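Alginate lyase (Paenibacillus sp. FPU-7, PDB 6KFN) cleaves the polysaccharide alginate by beta-elimination and is built as a right-handed parallel beta-helix with sodium ions bound along one side. Local coordinates at residues D212-V217 with S235-A240; G178-H183 with G204-N209; D239-H244 with Y269-V274; G229-N234 with V261-A266. All blocks are in the same frame, centred on the assembly; numbering follows the deposited sequence.

Interaction 1: residues D212-V217 with S235-A240; sequences DSFIDV and SNIVDA. With NA (sodium ion), chain C.
Phe214 packs against Ile237 and Ala240 in the buried half of this contact. Its CE1 lies 4.0 Å from Ile237 CD1, the two side chains crossing at about a right angle, while its CD2 meets Ala240 CB at 3.8 Å. With CG beside the backbone N, chi1 -54° sets the CD2 side of the ring beside Ala240, Phe214 CD2 lying 3.4 Å from Ala240 O. With an alanine here, Ile237 CD1 and Ala240 CB would probably lose their shared aromatic neighbour and a gap would open between the two coils. The backbones are joined by Val238 N donating to Asp212 O at 2.8 Å; Phe214 N and Ile215 N give only weak bonds to Ala240 O. Ser213 OG bonds to Ile215 O in its own segment, reaching it from above the carbonyl plane.

The solvent side is looser. The amide of Asn236 leads away, and Asp212 OD1 binds a sodium ion at 2.4 Å, together with Tyr210 O, Gln242 OE1 and three waters. One of these waters accepts from Asp212 N and donates to Ser213 OG; another donates to Asp216 OD2. The sodium site lies on the outside of a corner: the chain turns at Phe214 and again at the equivalent Ala240 of the next coil, as in a right-handed parallel beta-helix.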
loop_
_atom_site.group_PDB
_atom_site.type_symbol
_atom_site.label_atom_id
_atom_site.label_comp_id
_atom_site.label_asym_id
_atom_site.label_seq_id
_atom_site.Cartn_x
_atom_site.Cartn_y
_atom_site.Cartn_z
ATOM N N ASP A 212 -5.123 14.886 1.213
ATOM C CA ASP A 212 -4.918 15.833 2.312
ATOM C C ASP A 212 -5.156 15.165 3.668
ATOM O O ASP A 212 -5.430 15.839 4.664
ATOM C CB ASP A 212 -5.750 17.094 2.119
ATOM C CG ASP A 212 -7.246 16.864 2.099
ATOM O OD1 ASP A 212 -7.724 15.750 2.336
ATOM O OD2 ASP A 212 -7.950 17.859 1.779
ATOM N N SER A 213 -4.972 13.851 3.721
ATOM C CA SER A 213 -5.081 13.088 4.953
ATOM C C SER A 213 -4.130 11.893 4.855
ATOM O O SER A 213 -3.678 11.533 3.765
ATOM C CB SER A 213 -6.514 12.612 5.205
ATOM O OG SER A 213 -6.951 11.746 4.155
ATOM N N PHE A 214 -3.830 11.262 5.997
ATOM C CA PHE A 214 -3.036 10.034 5.961
ATOM C C PHE A 214 -3.738 8.918 5.193
ATOM O O PHE A 214 -3.120 8.183 4.429
ATOM C CB PHE A 214 -2.699 9.516 7.362
ATOM C CG PHE A 214 -2.017 10.487 8.297
ATOM C CD1 PHE A 214 -0.785 11.077 7.991
ATOM C CD2 PHE A 214 -2.596 10.781 9.519
ATOM C CE1 PHE A 214 -0.189 11.950 8.896
ATOM C CE2 PHE A 214 -1.989 11.634 10.410
ATOM C CZ PHE A 214 -0.783 12.219 10.105
ATOM N N ILE A 215 -5.034 8.754 5.500
ATOM C CA ILE A 215 -5.843 7.706 4.911
ATOM C C ILE A 215 -7.146 8.346 4.442
ATOM O O ILE A 215 -7.725 9.187 5.142
ATOM C CB ILE A 215 -6.170 6.562 5.916
ATOM C CG1 ILE A 215 -4.873 6.022 6.533
ATOM C CG2 ILE A 215 -6.969 5.464 5.214
ATOM C CD1 ILE A 215 -5.080 4.907 7.544
ATOM N N ASP A 216 -7.616 7.934 3.271
ATOM C CA ASP A 216 -8.984 8.200 2.824
ATOM C C ASP A 216 -9.654 6.847 2.641
ATOM O O ASP A 216 -9.128 5.995 1.934
ATOM C CB ASP A 216 -9.036 9.008 1.540
ATOM C CG ASP A 216 -10.413 9.576 1.221
ATOM O OD1 ASP A 216 -11.300 9.529 2.109
ATOM O OD2 ASP A 216 -10.559 10.086 0.086
ATOM N N VAL A 217 -10.799 6.677 3.302
ATOM C CA VAL A 217 -11.548 5.418 3.287
ATOM C C VAL A 217 -12.798 5.620 2.450
ATOM O O VAL A 217 -13.715 6.336 2.862
ATOM C CB VAL A 217 -11.937 4.940 4.682
ATOM C CG1 VAL A 217 -12.659 3.607 4.576
ATOM C CG2 VAL A 217 -10.728 4.849 5.596
ATOM N N SER A 235 0.956 21.629 6.536
ATOM C CA SER A 235 -0.327 22.280 6.366
ATOM C C SER A 235 -1.167 21.690 5.237
ATOM O O SER A 235 -2.368 21.990 5.159
ATOM C CB SER A 235 -0.140 23.789 6.140
ATOM O OG SER A 235 0.411 24.367 7.298
ATOM N N ASN A 236 -0.561 20.893 4.361
ATOM C CA ASN A 236 -1.359 20.199 3.343
ATOM C C ASN A 236 -2.234 19.092 3.943
ATOM O O ASN A 236 -3.128 18.604 3.259
ATOM C CB ASN A 236 -0.481 19.653 2.234
ATOM C CG ASN A 236 0.221 20.776 1.510
ATOM O OD1 ASN A 236 -0.440 21.673 1.008
ATOM N ND2 ASN A 236 1.537 20.760 1.487
ATOM N N ILE A 237 -1.934 18.652 5.165
ATOM C CA ILE A 237 -2.728 17.621 5.840
ATOM C C ILE A 237 -3.804 18.341 6.636
ATOM O O ILE A 237 -3.508 19.079 7.585
ATOM C CB ILE A 237 -1.839 16.755 6.733
ATOM C CG1 ILE A 237 -0.824 16.001 5.883
ATOM C CG2 ILE A 237 -2.704 15.805 7.581
ATOM C CD1 ILE A 237 0.235 15.261 6.699
ATOM N N VAL A 238 -5.053 18.150 6.227
ATOM C CA VAL A 238 -6.213 18.805 6.806
ATOM C C VAL A 238 -6.893 17.963 7.883
ATOM O O VAL A 238 -7.488 18.517 8.803
ATOM C CB VAL A 238 -7.194 19.188 5.676
ATOM C CG1 VAL A 238 -8.535 19.634 6.236
ATOM C CG2 VAL A 238 -6.538 20.245 4.796
ATOM N N ASP A 239 -6.843 16.639 7.768
ATOM C CA ASP A 239 -7.431 15.689 8.698
ATOM C C ASP A 239 -6.478 14.509 8.786
ATOM O O ASP A 239 -5.772 14.213 7.832
ATOM C CB ASP A 239 -8.794 15.175 8.228
ATOM C CG ASP A 239 -9.858 16.233 8.091
ATOM O OD1 ASP A 239 -10.108 16.956 9.081
ATOM O OD2 ASP A 239 -10.456 16.312 6.982
ATOM N N ALA A 240 -6.504 13.778 9.913
ATOM C CA ALA A 240 -5.750 12.520 9.967
ATOM C C ALA A 240 -6.354 11.486 9.009
ATOM O O ALA A 240 -5.665 10.920 8.151
ATOM C CB ALA A 240 -5.714 11.956 11.382
HETATM NA NA NA C . -8.974 14.197 0.984
HETATM O O HOH W 1 -7.218 12.689 1.480
HETATM O O HOH W 2 -9.978 12.674 -0.530
HETATM O O HOH W 3 -10.710 15.724 0.504
#

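Interaction 2: residues G178-H183 with G204-N209; sequences GVAAEH and GITGAN. With NA (sodium ion), chain B.
The imidazole of His183, in the one of its two modelled conformers described here, meets Ile205 at a slant, its CD2 lying 3.7 Å from Ile205 CD1. The two segments are equivalent turns of adjacent coils in the right-handed beta-helix, and the second contains an ST turn built on Thr206. Another flat group, the carbonyl of Ala180, is gripped from opposite faces of its plane: Thr206 N reaches Ala180 O from one and Thr206 OG1 from the other, each at 2.8 Å. The carboxylate of Glu182 binds a sodium ion through OE1 at 2.5 Å.

The segments run in close company at their start, where Gly178 CA and Gly204 CA are 4.3 Å apart; Gly204, with its positive phi, has no side chain to push the backbones apart. Ile205 is buried, its side chain passing Val179 O and Ala181 O to reach His183. Its chain is extended at chi2 (-178°), which carries CD1 to the imidazole while Ile205 CG1 passes 3.5 Å from Val179 O. Ala180 CB touches Thr206 CG2 at 3.8 Å.

Glu147 and Asp185 complete the protein share of the sodium site with Glu182, and three waters fill the rest. One water donates to Glu182 OE2; another donates to Asn209 O and so ties the second segment to the metal. Thr206 OG1, having given its proton to Ala180 O, accepts one from Ala208 N at 3.0 Å, with an N-H...O angle of 163°.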
loop_
_atom_site.group_PDB
_atom_site.type_symbol
_atom_site.label_atom_id
_atom_site.label_comp_id
_atom_site.label_asym_id
_atom_site.label_seq_id
_atom_site.Cartn_x
_atom_site.Cartn_y
_atom_site.Cartn_z
ATOM N N GLY A 178 7.788 11.897 2.043
ATOM C CA GLY A 178 7.875 11.988 0.597
ATOM C C GLY A 178 6.824 11.231 -0.169
ATOM O O GLY A 178 6.959 11.076 -1.379
ATOM N N VAL A 179 5.780 10.754 0.519
ATOM C CA VAL A 179 4.619 10.181 -0.147
ATOM C C VAL A 179 3.681 11.333 -0.450
ATOM O O VAL A 179 3.199 12.050 0.431
ATOM C CB VAL A 179 4.003 9.079 0.732
ATOM C CG1 VAL A 179 2.639 8.666 0.201
ATOM C CG2 VAL A 179 4.962 7.909 0.792
ATOM N N ALA A 180 3.466 11.580 -1.757
ATOM C CA ALA A 180 2.859 12.815 -2.199
ATOM C C ALA A 180 1.339 12.834 -2.042
ATOM O O ALA A 180 0.757 13.925 -1.894
ATOM C CB ALA A 180 3.187 13.084 -3.671
ATOM N N ALA A 181 0.669 11.697 -2.145
ATOM C CA ALA A 181 -0.765 11.621 -1.955
ATOM C C ALA A 181 -1.050 10.942 -0.617
ATOM O O ALA A 181 -0.215 10.976 0.278
ATOM C CB ALA A 181 -1.454 10.987 -3.174
ATOM N N GLU A 182 -2.257 10.374 -0.452
ATOM C CA GLU A 182 -2.507 9.702 0.815
ATOM C C GLU A 182 -1.483 8.602 1.031
ATOM O O GLU A 182 -1.060 7.915 0.106
ATOM C CB GLU A 182 -3.898 9.055 0.886
ATOM C CG GLU A 182 -5.068 10.004 0.761
ATOM C CD GLU A 182 -5.527 10.268 -0.651
ATOM O OE1 GLU A 182 -4.907 9.842 -1.624
ATOM O OE2 GLU A 182 -6.623 10.950 -0.719
ATOM N N HIS A 183 -1.155 8.362 2.295
ATOM C CA HIS A 183 -0.395 7.162 2.627
ATOM C C HIS A 183 -1.138 5.917 2.214
ATOM O O HIS A 183 -0.532 4.990 1.667
ATOM C CB HIS A 183 -0.006 7.166 4.112
ATOM C CG HIS A 183 1.044 8.176 4.394
ATOM N ND1 HIS A 183 1.773 8.167 5.568
ATOM C CD2 HIS A 183 1.572 9.145 3.600
ATOM C CE1 HIS A 183 2.639 9.164 5.502
ATOM N NE2 HIS A 183 2.534 9.778 4.340
ATOM N N GLY A 204 5.677 15.640 3.334
ATOM C CA GLY A 204 5.632 15.390 1.914
ATOM C C GLY A 204 4.259 15.163 1.307
ATOM O O GLY A 204 4.127 15.252 0.080
ATOM N N ILE A 205 3.201 14.915 2.111
ATOM C CA ILE A 205 1.856 14.877 1.515
ATOM C C ILE A 205 1.607 16.260 0.911
ATOM O O ILE A 205 1.849 17.294 1.540
ATOM C CB ILE A 205 0.786 14.479 2.542
ATOM C CG1 ILE A 205 0.997 13.013 2.961
ATOM C CG2 ILE A 205 -0.605 14.702 1.958
ATOM C CD1 ILE A 205 -0.041 12.495 3.957
ATOM N N THR A 206 1.153 16.283 -0.346
ATOM C CA THR A 206 1.126 17.520 -1.130
ATOM C C THR A 206 -0.207 18.243 -1.139
ATOM O O THR A 206 -0.226 19.445 -1.462
ATOM C CB THR A 206 1.460 17.248 -2.615
ATOM O OG1 THR A 206 0.492 16.369 -3.199
ATOM C CG2 THR A 206 2.893 16.757 -2.786
ATOM N N GLY A 207 -1.330 17.568 -0.870
ATOM C CA GLY A 207 -2.629 18.135 -1.132
ATOM C C GLY A 207 -3.124 17.968 -2.565
ATOM O O GLY A 207 -4.262 18.347 -2.842
ATOM N N ALA A 208 -2.311 17.438 -3.467
ATOM C CA ALA A 208 -2.722 17.324 -4.863
ATOM C C ALA A 208 -3.874 16.355 -4.983
ATOM O O ALA A 208 -3.926 15.325 -4.326
ATOM C CB ALA A 208 -1.567 16.784 -5.690
ATOM N N ASN A 209 -4.807 16.656 -5.884
ATOM C CA ASN A 209 -5.846 15.650 -6.208
ATOM C C ASN A 209 -6.527 15.146 -4.942
ATOM O O ASN A 209 -6.721 13.938 -4.745
ATOM C CB ASN A 209 -5.322 14.480 -7.046
ATOM C CG ASN A 209 -6.409 13.630 -7.635
ATOM O OD1 ASN A 209 -7.526 14.089 -7.907
ATOM N ND2 ASN A 209 -6.084 12.365 -7.894
HETATM NA NA NA B . -5.727 9.483 -3.950
HETATM O O HOH W 4 -7.466 10.861 -3.113
HETATM O O HOH W 5 -4.817 11.580 -4.672
HETATM O O HOH W 6 -6.834 9.161 -6.091
#

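Interaction 3: residues D239-H244 with Y269-V274; sequences DAFQVH and YVVNAV. With NA (sodium ion), chain C.
Gln242, paired with Asn272 in neighbouring parallel strands, gives its OE1 to a sodium ion at 2.4 Å, the ion also held by Asp212 OD1. With CG beside the backbone N (chi1 -62°) and the chain extended beyond it, the side chain carries OE1 out to the metal. Behind this first shell stands Asp239: its OD2 accepts from Gln242 NE2 at 2.9 Å on the anti lone pair, and from Asn272 ND2 at 3.0 Å from above the carboxylate plane. The Asn272 ND2 bond is nearly straight (171°) and lies in the plane of its amide. Asp239 OD1 uses its anti lone pair to accept from Tyr269 N at 3.0 Å and sits at the edge of the Tyr269 ring, in its plane.

Farther along, His244 packs NE2 against Val274 CG2 at 3.7 Å while its ND1 bonds to Asp216 OD1. Strands 241-243 and 271-273 run 15° apart, joined by Asn272 N to Phe241 O, Val243 N to Asn272 O and Val274 N to Val243 O. On the face away from the metal, Val243 CG2 meets Val271 CG1 at 4.1 Å, and Phe241 turns its ring edge to Val271 CG2. Ala240 CB lies over the centre of one face of that ring.

Such in-register parallel pairing of successive coils is characteristic of a parallel beta-helix. Because the Asp239 carboxylate takes the NE2 end of the Gln242 amide, the amide is unlikely to flip, which would keep its oxygen directed at the sodium.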
loop_
_atom_site.group_PDB
_atom_site.type_symbol
_atom_site.label_atom_id
_atom_site.label_comp_id
_atom_site.label_asym_id
_atom_site.label_seq_id
_atom_site.Cartn_x
_atom_site.Cartn_y
_atom_site.Cartn_z
ATOM N N ASP A 239 -6.843 16.639 7.768
ATOM C CA ASP A 239 -7.431 15.689 8.698
ATOM C C ASP A 239 -6.478 14.509 8.786
ATOM O O ASP A 239 -5.772 14.213 7.832
ATOM C CB ASP A 239 -8.794 15.175 8.228
ATOM C CG ASP A 239 -9.858 16.233 8.091
ATOM O OD1 ASP A 239 -10.108 16.956 9.081
ATOM O OD2 ASP A 239 -10.456 16.312 6.982
ATOM N N ALA A 240 -6.504 13.778 9.913
ATOM C CA ALA A 240 -5.750 12.520 9.967
ATOM C C ALA A 240 -6.354 11.486 9.009
ATOM O O ALA A 240 -5.665 10.920 8.151
ATOM C CB ALA A 240 -5.714 11.956 11.382
ATOM N N PHE A 241 -7.656 11.212 9.194
ATOM C CA PHE A 241 -8.353 10.172 8.456
ATOM C C PHE A 241 -9.670 10.754 7.939
ATOM O O PHE A 241 -10.337 11.511 8.652
ATOM C CB PHE A 241 -8.664 8.952 9.350
ATOM C CG PHE A 241 -7.473 8.440 10.139
ATOM C CD1 PHE A 241 -6.290 8.075 9.510
ATOM C CD2 PHE A 241 -7.546 8.318 11.514
ATOM C CE1 PHE A 241 -5.218 7.586 10.230
ATOM C CE2 PHE A 241 -6.476 7.823 12.253
ATOM C CZ PHE A 241 -5.312 7.469 11.614
ATOM N N GLN A 242 -10.026 10.379 6.717
ATOM C CA GLN A 242 -11.295 10.759 6.121
ATOM C C GLN A 242 -12.045 9.529 5.663
ATOM O O GLN A 242 -11.444 8.484 5.386
ATOM C CB GLN A 242 -11.083 11.695 4.924
ATOM C CG GLN A 242 -10.410 13.000 5.320
ATOM C CD GLN A 242 -10.003 13.859 4.159
ATOM O OE1 GLN A 242 -9.967 13.424 3.004
ATOM N NE2 GLN A 242 -9.640 15.090 4.448
ATOM N N VAL A 243 -13.366 9.679 5.566
ATOM C CA VAL A 243 -14.240 8.676 4.977
ATOM C C VAL A 243 -15.133 9.419 3.979
ATOM O O VAL A 243 -15.666 10.480 4.321
ATOM C CB VAL A 243 -15.092 7.924 6.026
ATOM C CG1 VAL A 243 -15.702 6.663 5.432
ATOM C CG2 VAL A 243 -14.283 7.579 7.275
ATOM N N HIS A 244 -15.267 8.894 2.768
ATOM C CA HIS A 244 -16.079 9.532 1.718
ATOM C C HIS A 244 -16.946 8.504 1.045
ATOM O O HIS A 244 -16.569 7.331 0.943
ATOM C CB HIS A 244 -15.191 10.191 0.642
ATOM C CG HIS A 244 -14.447 11.404 1.076
ATOM N ND1 HIS A 244 -13.159 11.373 1.577
ATOM C CD2 HIS A 244 -14.798 12.708 1.026
ATOM C CE1 HIS A 244 -12.763 12.623 1.820
ATOM N NE2 HIS A 244 -13.739 13.436 1.497
ATOM N N TYR A 269 -9.312 17.193 12.001
ATOM C CA TYR A 269 -10.076 16.140 12.656
ATOM C C TYR A 269 -9.271 14.846 12.688
ATOM O O TYR A 269 -8.439 14.574 11.812
ATOM C CB TYR A 269 -11.431 15.916 11.960
ATOM C CG TYR A 269 -12.439 16.949 12.382
ATOM C CD1 TYR A 269 -12.469 18.237 11.813
ATOM C CD2 TYR A 269 -13.317 16.694 13.394
ATOM C CE1 TYR A 269 -13.364 19.184 12.268
ATOM C CE2 TYR A 269 -14.195 17.629 13.865
ATOM C CZ TYR A 269 -14.178 18.878 13.295
ATOM O OH TYR A 269 -15.046 19.873 13.733
ATOM N N VAL A 270 -9.558 14.017 13.700
ATOM C CA VAL A 270 -9.067 12.656 13.710
ATOM C C VAL A 270 -9.761 11.814 12.656
ATOM O O VAL A 270 -9.117 11.160 11.829
ATOM C CB VAL A 270 -9.179 12.060 15.126
ATOM C CG1 VAL A 270 -8.680 10.620 15.130
ATOM C CG2 VAL A 270 -8.399 12.894 16.127
ATOM N N VAL A 271 -11.110 11.817 12.696
ATOM C CA VAL A 271 -11.913 11.182 11.649
ATOM C C VAL A 271 -12.911 12.195 11.130
ATOM O O VAL A 271 -13.766 12.669 11.895
ATOM C CB VAL A 271 -12.656 9.916 12.110
ATOM C CG1 VAL A 271 -13.466 9.325 10.943
ATOM C CG2 VAL A 271 -11.694 8.890 12.686
ATOM N N ASN A 272 -12.812 12.508 9.841
ATOM C CA ASN A 272 -13.768 13.377 9.147
ATOM C C ASN A 272 -14.536 12.492 8.163
ATOM O O ASN A 272 -14.026 12.170 7.081
ATOM C CB ASN A 272 -13.037 14.511 8.451
ATOM C CG ASN A 272 -13.977 15.487 7.831
ATOM O OD1 ASN A 272 -15.208 15.422 8.026
ATOM N ND2 ASN A 272 -13.417 16.446 7.106
ATOM N N ALA A 273 -15.731 12.063 8.585
ATOM C CA ALA A 273 -16.579 11.204 7.775
ATOM C C ALA A 273 -17.555 12.116 7.032
ATOM O O ALA A 273 -18.464 12.685 7.636
ATOM C CB ALA A 273 -17.313 10.196 8.653
ATOM N N VAL A 274 -17.312 12.302 5.748
ATOM C CA VAL A 274 -18.026 13.324 4.983
ATOM C C VAL A 274 -19.374 12.806 4.486
ATOM O O VAL A 274 -19.466 11.709 3.934
ATOM C CB VAL A 274 -17.137 13.805 3.832
ATOM C CG1 VAL A 274 -17.838 14.856 2.984
ATOM C CG2 VAL A 274 -15.820 14.360 4.374
HETATM NA NA NA C . -8.974 14.197 0.984
HETATM O O HOH W 1 -7.218 12.689 1.480
HETATM O O HOH W 2 -9.978 12.674 -0.530
HETATM O O HOH W 3 -10.710 15.724 0.504
#

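Interaction 4: residues G229-N234 with V261-A266; sequences GYRNGN and VYLDQA
Tyr230 and Tyr262 leave adjacent parallel strands with the same first torsion (chi1 -62° in both) and lie side by side, pointing the same way. Their planes are only 12° apart, yet the rings are slid so far that they barely overlap; Tyr230 CE1 meets Tyr262 CD2 at 3.5 Å. Tyr262 also stacks on Tyr287, so the three tyrosines line up along the beta-helix. The backbones are joined by Tyr262 N to Gly229 O and Arg231 N to Tyr262 O.

Arg231 stretches fully from CG to NE, with CG anti to the backbone N (chi1 179°), and crosses Asp264 at a slant. Its NH1 forms a salt bridge with Asp264 OD2 at 2.9 Å, the oxygen near the guanidinium plane and met on its anti side. From the same face of the carboxylate, but well above its plane, Gly233 N donates to that OD2 at 2.8 Å. This bond is likely to steady the type I' turn from Arg231 to Asn234. A water bridges Asn232 N to Tyr262 O.

Arg231 NE bonds to Ile237 O, and Asn234 O lies 3.2 Å above one guanidinium face. A leucine in place of Arg231 would probably leave Asp264 without its cationic mate and Ile237 O without this donor. The buried positive charge is thus paired with one carboxylate and bonded to one main-chain oxygen, with Asn234 O over a face, which is likely to offset the cost of burying it.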
loop_
_atom_site.group_PDB
_atom_site.type_symbol
_atom_site.label_atom_id
_atom_site.label_comp_id
_atom_site.label_asym_id
_atom_site.label_seq_id
_atom_site.Cartn_x
_atom_site.Cartn_y
_atom_site.Cartn_z
ATOM N N GLY A 229 0.093 8.442 13.557
ATOM C CA GLY A 229 0.288 9.402 12.479
ATOM C C GLY A 229 0.911 10.699 12.960
ATOM O O GLY A 229 0.490 11.256 13.972
ATOM N N TYR A 230 1.908 11.157 12.197
ATOM C CA TYR A 230 2.626 12.394 12.483
ATOM C C TYR A 230 2.366 13.388 11.361
ATOM O O TYR A 230 2.842 13.209 10.231
ATOM C CB TYR A 230 4.143 12.126 12.569
ATOM C CG TYR A 230 4.539 11.197 13.668
ATOM C CD1 TYR A 230 4.590 11.627 14.979
ATOM C CD2 TYR A 230 4.900 9.884 13.424
ATOM C CE1 TYR A 230 4.981 10.797 16.007
ATOM C CE2 TYR A 230 5.322 9.039 14.431
ATOM C CZ TYR A 230 5.373 9.508 15.740
ATOM O OH TYR A 230 5.765 8.709 16.785
ATOM N N ARG A 231 1.646 14.458 11.653
ATOM C CA ARG A 231 1.436 15.514 10.654
ATOM C C ARG A 231 2.720 16.315 10.389
ATOM O O ARG A 231 2.917 16.824 9.295
ATOM C CB ARG A 231 0.286 16.399 11.106
ATOM C CG ARG A 231 -0.039 17.560 10.173
ATOM C CD ARG A 231 -1.359 18.189 10.606
ATOM N NE ARG A 231 -1.726 19.411 9.900
ATOM C CZ ARG A 231 -1.279 20.629 10.189
ATOM N NH1 ARG A 231 -0.375 20.809 11.123
ATOM N NH2 ARG A 231 -1.768 21.687 9.542
ATOM N N ASN A 232 3.570 16.437 11.427
ATOM C CA ASN A 232 4.862 17.103 11.293
ATOM C C ASN A 232 4.730 18.538 10.771
ATOM O O ASN A 232 5.604 19.035 10.051
ATOM C CB ASN A 232 5.851 16.298 10.472
ATOM C CG ASN A 232 6.322 15.061 11.182
ATOM O OD1 ASN A 232 6.312 14.947 12.405
ATOM N ND2 ASN A 232 6.753 14.086 10.380
ATOM N N GLY A 233 3.646 19.209 11.154
ATOM C CA GLY A 233 3.476 20.591 10.748
ATOM C C GLY A 233 3.097 20.801 9.296
ATOM O O GLY A 233 3.086 21.949 8.834
ATOM N N ASN A 234 2.781 19.743 8.561
ATOM C CA ASN A 234 2.488 19.843 7.141
ATOM C C ASN A 234 1.061 20.357 6.944
ATOM O O ASN A 234 0.089 19.628 7.121
ATOM C CB ASN A 234 2.684 18.489 6.489
ATOM C CG ASN A 234 2.426 18.518 4.996
ATOM O OD1 ASN A 234 2.111 19.554 4.410
ATOM N ND2 ASN A 234 2.559 17.368 4.363
ATOM N N VAL A 261 -2.616 10.216 16.941
ATOM C CA VAL A 261 -2.262 11.174 15.918
ATOM C C VAL A 261 -1.779 12.468 16.528
ATOM O O VAL A 261 -2.364 13.011 17.466
ATOM C CB VAL A 261 -3.418 11.376 14.910
ATOM C CG1 VAL A 261 -3.687 10.084 14.126
ATOM C CG2 VAL A 261 -4.703 11.867 15.573
ATOM N N TYR A 262 -0.704 12.987 15.926
ATOM C CA TYR A 262 -0.026 14.207 16.335
ATOM C C TYR A 262 -0.284 15.224 15.241
ATOM O O TYR A 262 0.352 15.191 14.173
ATOM C CB TYR A 262 1.476 13.938 16.547
ATOM C CG TYR A 262 1.764 12.941 17.619
ATOM C CD1 TYR A 262 1.884 13.329 18.952
ATOM C CD2 TYR A 262 1.878 11.582 17.334
ATOM C CE1 TYR A 262 2.088 12.416 19.956
ATOM C CE2 TYR A 262 2.077 10.657 18.319
ATOM C CZ TYR A 262 2.201 11.065 19.652
ATOM O OH TYR A 262 2.394 10.173 20.664
ATOM N N LEU A 263 -1.253 16.111 15.488
ATOM C CA LEU A 263 -1.830 16.985 14.483
ATOM C C LEU A 263 -1.481 18.463 14.639
ATOM O O LEU A 263 -2.009 19.280 13.892
ATOM C CB LEU A 263 -3.343 16.793 14.419
ATOM C CG LEU A 263 -3.776 15.360 14.058
ATOM C CD1 LEU A 263 -5.300 15.242 14.088
ATOM C CD2 LEU A 263 -3.205 14.872 12.759
ATOM N N ASP A 264 -0.580 18.793 15.586
ATOM C CA ASP A 264 0.063 20.094 15.733
ATOM C C ASP A 264 -0.824 21.191 16.317
ATOM O O ASP A 264 -0.384 21.919 17.219
ATOM C CB ASP A 264 0.686 20.602 14.433
ATOM C CG ASP A 264 1.602 19.566 13.827
ATOM O OD1 ASP A 264 2.601 19.197 14.495
ATOM O OD2 ASP A 264 1.327 19.094 12.719
ATOM N N GLN A 265 -2.009 21.357 15.775
ATOM C CA GLN A 265 -2.931 22.421 16.097
ATOM C C GLN A 265 -4.302 21.779 16.303
ATOM O O GLN A 265 -4.493 20.580 16.085
ATOM C CB GLN A 265 -2.933 23.480 14.964
ATOM C CG GLN A 265 -3.388 22.869 13.645
ATOM C CD GLN A 265 -3.449 23.782 12.434
ATOM O OE1 GLN A 265 -4.276 23.561 11.535
ATOM N NE2 GLN A 265 -2.553 24.759 12.363
ATOM N N ALA A 266 -5.274 22.587 16.714
ATOM C CA ALA A 266 -6.595 22.063 17.075
ATOM C C ALA A 266 -7.512 21.793 15.878
ATOM O O ALA A 266 -8.479 21.048 16.028
ATOM C CB ALA A 266 -7.301 23.031 18.038
HETATM O O HOH W 7 3.105 15.974 14.181
#

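All four contacts join neighbouring coils of one beta-helix. Interactions 1 and 3, centres about 7 Å apart, share Asp239 and Ala240 and supply Asp212 and Gln242 to the same sodium ion; a probable hydrogen bond from Val217 N to Gln242 O, 2.8 Å, also links them. Interaction 2 contributes to the other sodium site; the centre of interaction 2 is about 9 Å from that of interaction 1, and Phe214 O touches His183 CB. Interaction 4 has its centre about 10 Å from that of interaction 1, and Phe214 CE1 packs 3.5 Å from Tyr230 O. Asn234 ND2 reaches Ile205 O of interaction 2, and Val261 packs on Ala240 and Val270 of interaction 3.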